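Local coordinates for protein ferredoxin (Trichomonas vaginalis, PDB 1L5P) that carries electrons on a single [2Fe-2S] cluster, linking pyruvate:ferredoxin oxidoreductase to hydrogenase, at residues Lys46-His51 with Glu65-Gln70. Sequence-based numbering, arbitrary orientation.
Sequences KCICKH and EFLEDQ. With FES (Fe2/s2 (inorganic) cluster), chain D.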
# COMPACT_ATOMS: atom_id res chain seq x y z
N LYS A 46 -3.76 0.65 -10.13
CA LYS A 46 -5.04 0.88 -9.47
C LYS A 46 -5.00 0.74 -7.96
O LYS A 46 -5.89 1.23 -7.26
CB LYS A 46 -6.10 -0.07 -10.05
CG LYS A 46 -6.10 -0.14 -11.57
CD LYS A 46 -7.45 0.22 -12.14
CE LYS A 46 -8.26 -1.02 -12.46
NZ LYS A 46 -8.74 -1.05 -13.87
N CYS A 47 -3.98 0.07 -7.44
CA CYS A 47 -3.85 -0.14 -5.99
C CYS A 47 -3.31 1.07 -5.25
O CYS A 47 -2.55 0.93 -4.30
CB CYS A 47 -2.92 -1.31 -5.73
SG CYS A 47 -1.29 -0.99 -6.37
N ILE A 48 -3.73 2.25 -5.66
CA ILE A 48 -3.27 3.49 -5.04
C ILE A 48 -3.70 3.67 -3.59
O ILE A 48 -4.85 3.43 -3.23
CB ILE A 48 -3.77 4.70 -5.83
CG1 ILE A 48 -3.03 4.78 -7.16
CG2 ILE A 48 -3.57 5.96 -5.01
CD1 ILE A 48 -1.53 4.97 -6.99
N CYS A 49 -2.76 4.11 -2.77
CA CYS A 49 -3.02 4.39 -1.36
C CYS A 49 -2.12 5.54 -0.99
O CYS A 49 -1.32 5.98 -1.81
CB CYS A 49 -2.71 3.17 -0.52
SG CYS A 49 -1.00 2.74 -0.53
N LYS A 50 -2.24 6.05 0.24
CA LYS A 50 -1.39 7.17 0.64
C LYS A 50 -0.57 6.84 1.87
O LYS A 50 -1.12 6.44 2.89
CB LYS A 50 -2.23 8.41 0.90
CG LYS A 50 -2.38 9.32 -0.30
CD LYS A 50 -3.80 9.32 -0.82
CE LYS A 50 -4.73 10.07 0.12
NZ LYS A 50 -6.16 9.66 -0.01
N HIS A 51 0.75 6.99 1.76
CA HIS A 51 1.63 6.73 2.88
C HIS A 51 1.66 8.00 3.74
O HIS A 51 2.19 9.03 3.31
CB HIS A 51 3.04 6.40 2.38
CG HIS A 51 4.07 6.30 3.47
ND1 HIS A 51 5.41 6.54 3.25
CD2 HIS A 51 3.95 5.98 4.78
CE1 HIS A 51 6.07 6.37 4.38
NE2 HIS A 51 5.21 6.03 5.32
N GLU A 65 6.25 6.04 -12.23
CA GLU A 65 5.59 6.30 -13.51
C GLU A 65 4.09 6.40 -13.31
O GLU A 65 3.42 7.19 -13.96
CB GLU A 65 5.88 5.17 -14.49
CG GLU A 65 7.36 4.91 -14.74
CD GLU A 65 7.71 5.03 -16.21
OE1 GLU A 65 6.99 5.77 -16.93
OE2 GLU A 65 8.70 4.39 -16.64
N PHE A 66 3.58 5.60 -12.39
CA PHE A 66 2.15 5.58 -12.10
C PHE A 66 1.71 6.64 -11.08
O PHE A 66 0.51 6.85 -10.89
CB PHE A 66 1.74 4.20 -11.60
CG PHE A 66 1.76 3.13 -12.66
CD1 PHE A 66 0.82 3.13 -13.69
CD2 PHE A 66 2.69 2.09 -12.60
CE1 PHE A 66 0.80 2.11 -14.64
CE2 PHE A 66 2.68 1.07 -13.55
CZ PHE A 66 1.74 1.08 -14.57
N LEU A 67 2.66 7.33 -10.45
CA LEU A 67 2.30 8.33 -9.44
C LEU A 67 2.46 9.77 -9.88
O LEU A 67 2.20 10.69 -9.10
CB LEU A 67 3.12 8.08 -8.17
CG LEU A 67 3.26 6.61 -7.79
CD1 LEU A 67 4.49 6.38 -6.91
CD2 LEU A 67 1.98 6.18 -7.10
N GLU A 68 2.87 9.97 -11.13
CA GLU A 68 3.08 11.31 -11.67
C GLU A 68 1.86 12.21 -11.56
O GLU A 68 1.98 13.39 -11.20
CB GLU A 68 3.50 11.22 -13.14
CG GLU A 68 4.47 10.07 -13.43
CD GLU A 68 5.24 10.26 -14.73
OE1 GLU A 68 4.88 11.19 -15.49
OE2 GLU A 68 6.20 9.50 -14.98
N ASP A 69 0.70 11.66 -11.88
CA ASP A 69 -0.55 12.41 -11.83
C ASP A 69 -1.33 12.14 -10.54
O ASP A 69 -2.52 12.41 -10.46
CB ASP A 69 -1.42 12.03 -13.03
CG ASP A 69 -1.82 10.55 -13.04
OD1 ASP A 69 -2.76 10.18 -13.79
OD2 ASP A 69 -1.20 9.75 -12.30
N GLN A 70 -0.64 11.61 -9.53
CA GLN A 70 -1.27 11.32 -8.25
C GLN A 70 -0.74 12.25 -7.15
O GLN A 70 0.27 12.94 -7.35
CB GLN A 70 -1.01 9.87 -7.84
CG GLN A 70 -1.75 8.84 -8.68
CD GLN A 70 -3.21 8.68 -8.28
OE1 GLN A 70 -3.57 8.89 -7.12
NE2 GLN A 70 -4.05 8.31 -9.24
FE1 FES D . -1.87 -3.34 -10.51
FE2 FES D . -0.81 -2.65 -8.10
S1 FES D . -0.34 -1.75 -10.09
S2 FES D . -2.36 -4.25 -8.50
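Ile48 meets Leu67 and Gln70 in a small, mostly apolar surface contact, where the start of strand 48-53, in the mixed sheet of the beta-grasp fold of [2Fe-2S] ferredoxins, faces segment 65-70, the weakly bonded last part of helix 61-67 and the turn after it. The two branches of Ile48 divide the work. With CG1 beside the backbone N (chi1 -71°), the longer branch carries Ile48 CD1 to 3.7 Å from Leu67 CD2; the two side chains run alongside in opposing directions and touch by these methyls. Ile48 CG2 lies 3.6 Å from Gln70 OE1, the bend of Gln70 at chi2 (-79°) bringing its carboxamide over to the isoleucine. A type I turn, closed by a 3.0 Å bond from Gln70 N to Leu67 O, keeps these two residues close together, and both reach Ile48. Strand 74-76 shares this patch: Leu76 touches Ile48 and Phe66, and Ala74 touches Leu67. One residue before Ile48, Cys47 turns to the cluster, its SG 2.4 Å from FE2, an iron that Cys78 also binds. No hydrogen bond crosses between the segments and only 124 Å² is buried, so shape and dispersion carry this contact beside a cluster ligand.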